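Local coordinates for protein yahD a copper inducible hydrolase (Lactococcus lactis subsp. lactis, PDB 3OG9) that is a copper-inducible alpha/beta-hydrolase-fold protein that binds D-malate and probably acts as a hydrolase, at residues A132-Q137 against P158-V163. Residues are numbered along the deposited sequence; the frame is centred on the assembly and turned at random.
Sequences AFHGMQ and PNDMIV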
ATOM      1  N   ALA A 132       2.450   4.992  -1.389  1.00  5.33           N
ATOM      2  CA  ALA A 132       1.804   4.096  -2.383  1.00  5.11           C
ATOM      3  C   ALA A 132       2.417   4.332  -3.748  1.00  4.92           C
ATOM      4  O   ALA A 132       2.186   5.380  -4.333  1.00  7.08           O
ATOM      5  CB  ALA A 132       0.308   4.379  -2.466  1.00  3.53           C
ATOM      6  N   PHE A 133       3.195   3.383  -4.254  1.00  5.25           N
ATOM      7  CA  PHE A 133       3.741   3.496  -5.612  1.00  5.36           C
ATOM      8  C   PHE A 133       2.804   2.905  -6.635  1.00  5.64           C
ATOM      9  O   PHE A 133       2.465   1.715  -6.566  1.00  5.21           O
ATOM     10  CB  PHE A 133       5.106   2.831  -5.722  1.00  4.27           C
ATOM     11  CG  PHE A 133       6.150   3.395  -4.771  1.00  5.94           C
ATOM     12  CD1 PHE A 133       6.665   4.679  -4.948  1.00  7.14           C
ATOM     13  CD2 PHE A 133       6.646   2.619  -3.712  1.00  4.00           C
ATOM     14  CE1 PHE A 133       7.653   5.198  -4.055  1.00  6.32           C
ATOM     15  CE2 PHE A 133       7.633   3.134  -2.822  1.00  4.24           C
ATOM     16  CZ  PHE A 133       8.129   4.407  -2.996  1.00  5.18           C
ATOM     17  N   HIS A 134       2.373   3.748  -7.570  1.00  5.61           N
ATOM     18  CA  HIS A 134       1.471   3.352  -8.655  1.00  6.38           C
ATOM     19  C   HIS A 134       0.181   2.690  -8.177  1.00  6.37           C
ATOM     20  O   HIS A 134      -0.253   1.644  -8.706  1.00  5.39           O
ATOM     21  CB  HIS A 134       2.237   2.515  -9.697  1.00  6.62           C
ATOM     22  CG  HIS A 134       3.405   3.262 -10.235  1.00  6.96           C
ATOM     23  ND1 HIS A 134       3.250   4.363 -11.045  1.00  9.51           N
ATOM     24  CD2 HIS A 134       4.729   3.163  -9.974  1.00  6.65           C
ATOM     25  CE1 HIS A 134       4.436   4.899 -11.282  1.00 11.05           C
ATOM     26  NE2 HIS A 134       5.349   4.184 -10.650  1.00  9.12           N
ATOM     27  N   GLY A 135      -0.437   3.349  -7.196  1.00  7.19           N
ATOM     28  CA  GLY A 135      -1.711   2.935  -6.655  1.00  7.26           C
ATOM     29  C   GLY A 135      -2.897   3.507  -7.437  1.00  7.83           C
ATOM     30  O   GLY A 135      -2.757   4.392  -8.323  1.00  7.20           O
ATOM     31  N   MET A 136      -4.090   3.022  -7.076  1.00  7.11           N
ATOM     32  CA  MET A 136      -5.311   3.415  -7.735  1.00  7.57           C
ATOM     33  C   MET A 136      -6.490   3.205  -6.821  1.00  7.21           C
ATOM     34  O   MET A 136      -6.368   2.547  -5.792  1.00  5.78           O
ATOM     35  CB  MET A 136      -5.501   2.573  -9.000  1.00  7.59           C
ATOM     36  CG  MET A 136      -5.816   1.074  -8.737  1.00  8.33           C
ATOM     37  SD  MET A 136      -5.568   0.107 -10.238  1.00 15.11           S
ATOM     38  CE  MET A 136      -6.624   0.980 -11.335  1.00 11.06           C
ATOM     39  N   GLN A 137      -7.645   3.760  -7.211  1.00  6.18           N
ATOM     40  CA  GLN A 137      -8.894   3.461  -6.512  1.00  7.22           C
ATOM     41  C   GLN A 137      -9.431   2.067  -6.927  1.00  7.86           C
ATOM     42  O   GLN A 137      -9.584   1.801  -8.114  1.00  9.12           O
ATOM     43  CB  GLN A 137      -9.922   4.567  -6.819  1.00  7.59           C
ATOM     44  CG  GLN A 137     -11.205   4.393  -6.058  1.00 10.43           C
ATOM     45  CD  GLN A 137     -12.312   5.242  -6.566  1.00 17.05           C
ATOM     46  OE1 GLN A 137     -12.775   5.076  -7.709  1.00 15.45           O
ATOM     47  NE2 GLN A 137     -12.773   6.161  -5.722  1.00 16.48           N
ATOM     48  N   PRO A 158       1.792   9.255 -16.280  1.00 12.98           N
ATOM     49  CA  PRO A 158       0.676   9.479 -17.214  1.00 14.25           C
ATOM     50  C   PRO A 158       0.727   8.492 -18.406  1.00 16.01           C
ATOM     51  O   PRO A 158      -0.216   8.444 -19.205  1.00 16.79           O
ATOM     52  CB  PRO A 158       0.856  10.946 -17.649  1.00 14.83           C
ATOM     53  CG  PRO A 158       2.342  11.207 -17.521  1.00 14.45           C
ATOM     54  CD  PRO A 158       2.954  10.103 -16.656  1.00 13.95           C
ATOM     55  N   ASN A 159       1.785   7.706 -18.520  1.00 15.31           N
ATOM     56  CA  ASN A 159       1.823   6.620 -19.486  1.00 17.18           C
ATOM     57  C   ASN A 159       1.551   5.238 -18.870  1.00 17.41           C
ATOM     58  O   ASN A 159       1.776   4.200 -19.508  1.00 17.81           O
ATOM     59  CB  ASN A 159       3.137   6.634 -20.283  1.00 16.84           C
ATOM     60  CG  ASN A 159       4.400   6.573 -19.396  1.00 19.97           C
ATOM     61  OD1 ASN A 159       4.374   6.833 -18.188  1.00 18.82           O
ATOM     62  ND2 ASN A 159       5.527   6.236 -20.027  1.00 20.15           N
ATOM     63  N   ASP A 160       1.036   5.224 -17.638  1.00 17.41           N
ATOM     64  CA  ASP A 160       0.634   3.979 -17.006  1.00 17.39           C
ATOM     65  C   ASP A 160      -0.669   3.484 -17.618  1.00 19.10           C
ATOM     66  O   ASP A 160      -1.727   4.064 -17.385  1.00 19.97           O
ATOM     67  CB  ASP A 160       0.476   4.199 -15.496  1.00 17.15           C
ATOM     68  CG  ASP A 160       0.301   2.916 -14.730  1.00 14.37           C
ATOM     69  OD1 ASP A 160      -0.094   1.906 -15.340  1.00 14.11           O
ATOM     70  OD2 ASP A 160       0.506   2.934 -13.509  1.00 13.11           O
ATOM     71  N   MET A 161      -0.603   2.398 -18.392  1.00 20.27           N
ATOM     72  CA  MET A 161      -1.797   1.832 -19.022  1.00 20.19           C
ATOM     73  C   MET A 161      -2.752   1.282 -17.953  1.00 20.47           C
ATOM     74  O   MET A 161      -3.966   1.200 -18.169  1.00 22.20           O
ATOM     75  N   ILE A 162      -2.210   0.924 -16.796  1.00 19.14           N
ATOM     76  CA  ILE A 162      -2.978   0.228 -15.777  1.00 17.92           C
ATOM     77  C   ILE A 162      -3.822   1.165 -14.922  1.00 16.94           C
ATOM     78  O   ILE A 162      -4.913   0.784 -14.471  1.00 16.60           O
ATOM     79  CB  ILE A 162      -2.057  -0.723 -14.935  1.00 18.54           C
ATOM     80  CG1 ILE A 162      -1.449  -1.754 -15.891  1.00 19.70           C
ATOM     81  CG2 ILE A 162      -2.840  -1.398 -13.783  1.00 19.45           C
ATOM     82  CD1 ILE A 162      -0.330  -2.553 -15.359  1.00 22.78           C
ATOM     83  N   VAL A 163      -3.333   2.387 -14.700  1.00 13.98           N
ATOM     84  CA  VAL A 163      -4.048   3.329 -13.868  1.00 13.06           C
ATOM     85  C   VAL A 163      -4.544   4.485 -14.749  1.00 12.95           C
ATOM     86  O   VAL A 163      -3.753   5.328 -15.156  1.00 11.74           O
ATOM     87  CB  VAL A 163      -3.168   3.873 -12.700  1.00 12.00           C
ATOM     88  CG1 VAL A 163      -3.909   4.957 -11.881  1.00 10.66           C
ATOM     89  CG2 VAL A 163      -2.672   2.722 -11.806  1.00 11.19           C
TER
HETATM   90  O   HOH W   1       0.698   5.088 -12.075  1.00 11.30           O
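Val163 packs on Met136, and both of its methyls rest against Gly135 O and Met136 CB. The apolar pair is Val163 CG2 with Met136 CB, 4.0 Å apart, while Val163 CG1 makes a methyl-to-carbonyl contact of 3.8 Å with Gly135 O. A second contact of that kind arises where the Met136 chain, bent at its last torsion (chi3 -55°), brings Met136 CE to 3.6 Å from Ile162 O. Met136 also touches the bound D-malate, which makes it part of the pocket wall.

The polar link is indirect. His134 ND1 and Asp160 OD2 stand 4.0 Å apart, their ring and carboxylate planes 67° from each other, and no direct hydrogen bond joins them. A water bridges the gap, its O 2.8 Å from His134 ND1 in the plane of the ring and donating to Asp160 OD2; His134 NE2 bonds to Glu197.

Within its own loop, Asp160 OD1 accepts from Ile162 N at 2.7 Å, closing an Asx turn, and more weakly from Val163 N. Asp160 OD2 is hydrogen-bonded to His191 ND1, so both carboxylate oxygens are engaged. Without the carboxylate, as with an alanine in its place, His191 and the bridging water would probably lose their acidic partner and the loop its Asx turn.

With Asp160 following strand 151-156 and His191 beside it, the arrangement is consistent with the acid site of a Ser110-His191-Asp160 catalytic triad in an alpha/beta-hydrolase fold.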